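Local atomic coordinates of aminotransferase (Psychrobacter arcticus 273-4, PDB entry 3IF2), a protein that probably transfers amino groups between amino acids and keto acids, perhaps as a valine-pyruvate transaminase, with pyridoxal 5'-phosphate as cofactor. Residues P173-V178 / Y408-E413; Y189-E194 / N221-E226. One frame throughout, in Å; residues are numbered along the deposited sequence. Where two conformers were deposited one is given.

Contact 1: residues P173-V178 / Y408-E413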
# COMPACT_ATOMS: atom_id res chain seq x y z
N PRO A 173 -18.09 -10.58 25.21
CA PRO A 173 -18.47 -9.48 26.08
C PRO A 173 -19.55 -9.76 27.13
O PRO A 173 -20.30 -10.73 26.98
CB PRO A 173 -19.10 -8.50 25.08
CG PRO A 173 -19.82 -9.42 24.11
CD PRO A 173 -18.95 -10.64 24.00
N HIS A 174 -19.54 -8.94 28.19
CA HIS A 174 -20.63 -8.89 29.16
C HIS A 174 -21.54 -7.82 28.55
O HIS A 174 -21.07 -6.92 27.86
CB HIS A 174 -20.19 -8.51 30.59
CG HIS A 174 -19.62 -9.64 31.40
ND1 HIS A 174 -18.69 -9.45 32.40
CD2 HIS A 174 -19.84 -10.98 31.35
CE1 HIS A 174 -18.38 -10.61 32.95
NE2 HIS A 174 -19.05 -11.56 32.32
N ILE A 175 -22.85 -7.93 28.76
CA ILE A 175 -23.82 -6.96 28.24
C ILE A 175 -24.59 -6.36 29.42
O ILE A 175 -25.09 -7.12 30.26
CB ILE A 175 -24.85 -7.65 27.29
CG1 ILE A 175 -24.15 -8.28 26.08
CG2 ILE A 175 -25.91 -6.65 26.84
CD1 ILE A 175 -25.05 -9.17 25.20
N ASP A 176 -24.62 -5.02 29.51
CA ASP A 176 -25.39 -4.30 30.53
C ASP A 176 -26.40 -3.37 29.83
O ASP A 176 -26.05 -2.73 28.82
CB ASP A 176 -24.46 -3.56 31.50
CG ASP A 176 -23.76 -4.51 32.48
OD1 ASP A 176 -24.45 -5.36 33.11
OD2 ASP A 176 -22.53 -4.40 32.64
N GLU A 177 -27.64 -3.35 30.34
CA GLU A 177 -28.72 -2.53 29.80
C GLU A 177 -28.55 -1.11 30.33
O GLU A 177 -28.42 -0.90 31.54
CB GLU A 177 -30.11 -3.13 30.09
CG GLU A 177 -30.35 -4.36 29.21
CD GLU A 177 -31.48 -5.28 29.64
OE1 GLU A 177 -32.38 -4.87 30.41
OE2 GLU A 177 -31.46 -6.44 29.18
N VAL A 178 -28.49 -0.16 29.40
CA VAL A 178 -28.25 1.24 29.68
C VAL A 178 -29.37 2.06 29.07
O VAL A 178 -30.25 1.52 28.38
CB VAL A 178 -26.87 1.69 29.09
CG1 VAL A 178 -25.75 0.85 29.67
CG2 VAL A 178 -26.85 1.63 27.55
N TYR A 408 -23.24 -19.69 18.36
CA TYR A 408 -23.18 -18.47 19.17
C TYR A 408 -24.43 -17.66 18.81
O TYR A 408 -24.42 -16.96 17.80
CB TYR A 408 -21.86 -17.71 18.89
CG TYR A 408 -21.58 -16.45 19.73
CD1 TYR A 408 -22.29 -16.16 20.92
CD2 TYR A 408 -20.52 -15.60 19.40
CE1 TYR A 408 -22.00 -15.04 21.70
CE2 TYR A 408 -20.23 -14.46 20.19
CZ TYR A 408 -20.99 -14.19 21.34
OH TYR A 408 -20.73 -13.11 22.14
N GLN A 409 -25.49 -17.80 19.62
CA GLN A 409 -26.78 -17.14 19.38
C GLN A 409 -26.64 -15.64 19.13
O GLN A 409 -27.11 -15.15 18.10
CB GLN A 409 -27.75 -17.39 20.56
CG GLN A 409 -29.13 -16.71 20.47
CD GLN A 409 -30.04 -16.98 21.68
OE1 GLN A 409 -29.92 -18.00 22.35
NE2 GLN A 409 -30.99 -16.06 21.93
N HIS A 410 -25.98 -14.95 20.04
CA HIS A 410 -25.80 -13.51 19.95
C HIS A 410 -25.15 -13.05 18.62
O HIS A 410 -25.56 -12.04 18.06
CB HIS A 410 -25.02 -12.97 21.15
CG HIS A 410 -25.04 -11.47 21.25
ND1 HIS A 410 -26.15 -10.77 21.66
CD2 HIS A 410 -24.07 -10.55 21.01
CE1 HIS A 410 -25.87 -9.48 21.66
NE2 HIS A 410 -24.62 -9.32 21.27
N ALA A 411 -24.18 -13.82 18.12
CA ALA A 411 -23.52 -13.54 16.84
C ALA A 411 -24.44 -13.70 15.61
O ALA A 411 -24.06 -13.28 14.51
CB ALA A 411 -22.23 -14.40 16.67
N HIS A 412 -25.61 -14.31 15.77
CA HIS A 412 -26.60 -14.45 14.69
C HIS A 412 -27.84 -13.56 14.89
O HIS A 412 -28.82 -13.70 14.13
CB HIS A 412 -27.03 -15.93 14.58
CG HIS A 412 -25.92 -16.84 14.17
ND1 HIS A 412 -25.31 -16.75 12.94
CD2 HIS A 412 -25.31 -17.84 14.83
CE1 HIS A 412 -24.37 -17.67 12.85
NE2 HIS A 412 -24.34 -18.35 13.99
N GLU A 413 -27.80 -12.64 15.86
CA GLU A 413 -28.96 -11.77 16.20
C GLU A 413 -28.76 -10.27 15.97
O GLU A 413 -29.67 -9.51 16.24
CB GLU A 413 -29.41 -12.05 17.65
CG GLU A 413 -30.12 -13.39 17.81
CD GLU A 413 -30.66 -13.65 19.20
OE1 GLU A 413 -30.33 -12.88 20.14
OE2 GLU A 413 -31.42 -14.65 19.36

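Contact 2: residues Y189-E194 / N221-E226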
# COMPACT_ATOMS: atom_id res chain seq x y z
N TYR A 189 -21.76 -3.09 25.56
CA TYR A 189 -20.84 -4.21 25.75
C TYR A 189 -19.76 -3.74 26.73
O TYR A 189 -19.37 -2.56 26.68
CB TYR A 189 -20.17 -4.62 24.43
CG TYR A 189 -21.08 -5.23 23.39
CD1 TYR A 189 -21.77 -6.41 23.65
CD2 TYR A 189 -21.17 -4.70 22.09
CE1 TYR A 189 -22.59 -7.01 22.68
CE2 TYR A 189 -22.00 -5.29 21.11
CZ TYR A 189 -22.69 -6.46 21.42
OH TYR A 189 -23.49 -7.03 20.48
N ARG A 190 -19.32 -4.65 27.61
CA ARG A 190 -18.26 -4.36 28.59
C ARG A 190 -17.25 -5.52 28.69
O ARG A 190 -17.59 -6.68 28.51
CB ARG A 190 -18.83 -3.93 29.96
CG ARG A 190 -19.32 -2.45 29.95
CD ARG A 190 -19.36 -1.77 31.34
NE ARG A 190 -20.52 -2.12 32.16
CZ ARG A 190 -21.64 -1.41 32.23
NH1 ARG A 190 -21.78 -0.29 31.52
NH2 ARG A 190 -22.63 -1.82 33.01
N VAL A 191 -15.99 -5.16 28.97
CA VAL A 191 -14.90 -6.13 29.02
C VAL A 191 -15.04 -7.10 30.20
O VAL A 191 -15.21 -6.68 31.35
CB VAL A 191 -13.49 -5.45 29.06
CG1 VAL A 191 -12.38 -6.50 29.11
CG2 VAL A 191 -13.29 -4.56 27.84
N ASP A 192 -14.98 -8.39 29.88
CA ASP A 192 -15.04 -9.48 30.85
C ASP A 192 -13.59 -9.74 31.27
O ASP A 192 -12.89 -10.55 30.64
CB ASP A 192 -15.71 -10.71 30.24
CG ASP A 192 -15.83 -11.90 31.20
OD1 ASP A 192 -15.52 -11.79 32.41
OD2 ASP A 192 -16.28 -12.96 30.71
N PHE A 193 -13.14 -9.02 32.30
CA PHE A 193 -11.77 -9.15 32.82
C PHE A 193 -11.50 -10.49 33.51
O PHE A 193 -10.36 -10.92 33.53
CB PHE A 193 -11.37 -7.96 33.72
CG PHE A 193 -11.14 -6.66 32.94
CD1 PHE A 193 -9.98 -6.48 32.16
CD2 PHE A 193 -12.09 -5.62 32.99
CE1 PHE A 193 -9.78 -5.30 31.44
CE2 PHE A 193 -11.89 -4.43 32.28
CZ PHE A 193 -10.74 -4.27 31.50
N GLU A 194 -12.54 -11.14 34.06
CA GLU A 194 -12.41 -12.50 34.68
C GLU A 194 -11.91 -13.47 33.60
O GLU A 194 -10.86 -14.10 33.77
CB GLU A 194 -13.75 -12.97 35.30
CG GLU A 194 -13.71 -14.32 36.02
N ASN A 221 -19.35 1.30 20.30
CA ASN A 221 -18.94 1.24 21.69
C ASN A 221 -17.63 1.98 21.92
O ASN A 221 -16.70 1.86 21.10
CB ASN A 221 -18.73 -0.22 22.15
CG ASN A 221 -18.50 -0.33 23.66
OD1 ASN A 221 -19.28 0.18 24.46
ND2 ASN A 221 -17.42 -0.99 24.05
N VAL A 222 -17.55 2.70 23.04
CA VAL A 222 -16.32 3.36 23.47
C VAL A 222 -15.92 2.69 24.77
O VAL A 222 -16.64 2.80 25.77
CB VAL A 222 -16.50 4.88 23.64
CG1 VAL A 222 -15.22 5.53 24.22
CG2 VAL A 222 -16.84 5.48 22.30
N LEU A 223 -14.81 1.96 24.73
CA LEU A 223 -14.23 1.33 25.93
C LEU A 223 -13.91 2.47 26.88
O LEU A 223 -13.36 3.48 26.48
CB LEU A 223 -12.97 0.51 25.60
CG LEU A 223 -13.17 -0.74 24.72
CD1 LEU A 223 -11.85 -1.20 24.09
CD2 LEU A 223 -13.82 -1.86 25.51
N THR A 224 -14.28 2.30 28.14
CA THR A 224 -14.17 3.34 29.17
C THR A 224 -12.72 3.61 29.57
O THR A 224 -11.86 2.74 29.46
CB THR A 224 -15.00 2.98 30.47
OG1 THR A 224 -14.30 2.00 31.26
CG2 THR A 224 -16.41 2.47 30.14
N ASP A 225 -12.47 4.83 30.04
CA ASP A 225 -11.15 5.20 30.58
C ASP A 225 -10.61 4.15 31.59
O ASP A 225 -9.43 3.77 31.50
CB ASP A 225 -11.18 6.61 31.21
CG ASP A 225 -11.22 7.73 30.17
OD1 ASP A 225 -10.98 7.50 28.95
OD2 ASP A 225 -11.48 8.89 30.59
N GLU A 226 -11.50 3.68 32.47
CA GLU A 226 -11.13 2.65 33.47
C GLU A 226 -10.80 1.31 32.79
O GLU A 226 -9.85 0.63 33.18
CB GLU A 226 -12.23 2.47 34.52
CG GLU A 226 -11.78 1.68 35.75
CD GLU A 226 -12.90 1.41 36.72
OE1 GLU A 226 -14.08 1.64 36.35
OE2 GLU A 226 -12.61 0.97 37.84
O HOH W 1 -17.04 -0.79 27.08

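Contact 1: residues P173-V178 / Y408-E413
The imidazole ring of His410 receives the end of Ile175 on one face. Ile175 CD1 stands 4.0 Å from the ring centroid, 26° off the normal, a CH-pi contact. This methyl is displaced toward the rim, with His410 CE1 closest at 3.6 Å. Trp371 meets the same histidine edge-to-face and Tyr189 OH is hydrogen-bonded to His410 NE2; together they limit rotation of the ring about CB-CG. Histidine suits this place because it offers a flat surface and a polar rim together. His410 reaches out with CG anti to its backbone N (chi1 -169°), and the isoleucine comes from the opposite direction. The Tyr408 ring has Ala411 N 4.0 Å above one face, over its centre, and Phe400 packs edge-to-face with it. At the far end of this phenol, OH touches Pro173 CD at 3.6 Å, a van der Waals contact with a rigid ring. Within 408-413, Gln409 NE2 donates to Glu413 OE2 on its syn side, out of the carboxylate plane. No hydrogen bond links the two segments. This surface packing of a loop on an edge strand, 174-180, of the sheet as formed within this chain is consistent with the smaller, mixed-sheet domain of a class I/II aminotransferase.

Contact 2: residues Y189-E194 / N221-E226
Val191 and Leu223 meet through single methyl groups, Val191 CG2 lying 3.6 Å from Leu223 CD2, with the two side chains crossing at about a right angle. Valine CG2 is anti to the carbonyl carbon and beside the backbone N, with CG1 anti to the N (chi1 180°). CG1 sits 3.5 Å above the centre of the Phe193 ring; branching at CB thus lets one residue serve two neighbours. The second touch is polar. The Asn221 amide lies against the backbone carbonyl of Tyr189, but OD1, 3.5 Å from Tyr189 O, cannot donate, and ND2 makes no direct hydrogen bond to that oxygen. A water spans the gap, donating to Tyr189 O at 3.0 Å and accepting from Asn221 ND2 at 3.1 Å. Asparagine fits here because its amide carries a donor for the water and an acceptor, OD1, for Lys188 NZ. Further out, Tyr189 OH bonds Trp369 NE1 as well as the histidine, and Leu223 packs on Met228 of helix 225-237. Asp192 and Thr224 are N-caps, each side chain capping a backbone N just past its segment. The Asn221 side chain is about 11 Å from the bound pyridoxal phosphate, beyond direct contact. Buried polar atoms are thus satisfied, Tyr189 O by water, Asn221 OD1 and Val222 O by the Lys188 ammonium, which probably polarises OD1.

Overall arrangement
Contact 1 lies at the surface, whereas all the touching residues of contact 2 are buried. Their centres are 14 Å apart, and strands 174-180 and 183-190, consecutive in the chain and neighbours in one sheet, carry a segment of each. Contact 1 joins an edge strand of that sheet to a late loop; contact 2 joins the end of the next strand to the lead-in of helix 225-237. Chemically, the outer contact relies on a methyl on an imidazole face and a proline CD against a phenol hydroxyl, the inner on methyl packing and one water. Between them, the packing of Pro173 CG on Tyr189 CD1 (3.6 Å) ties the two.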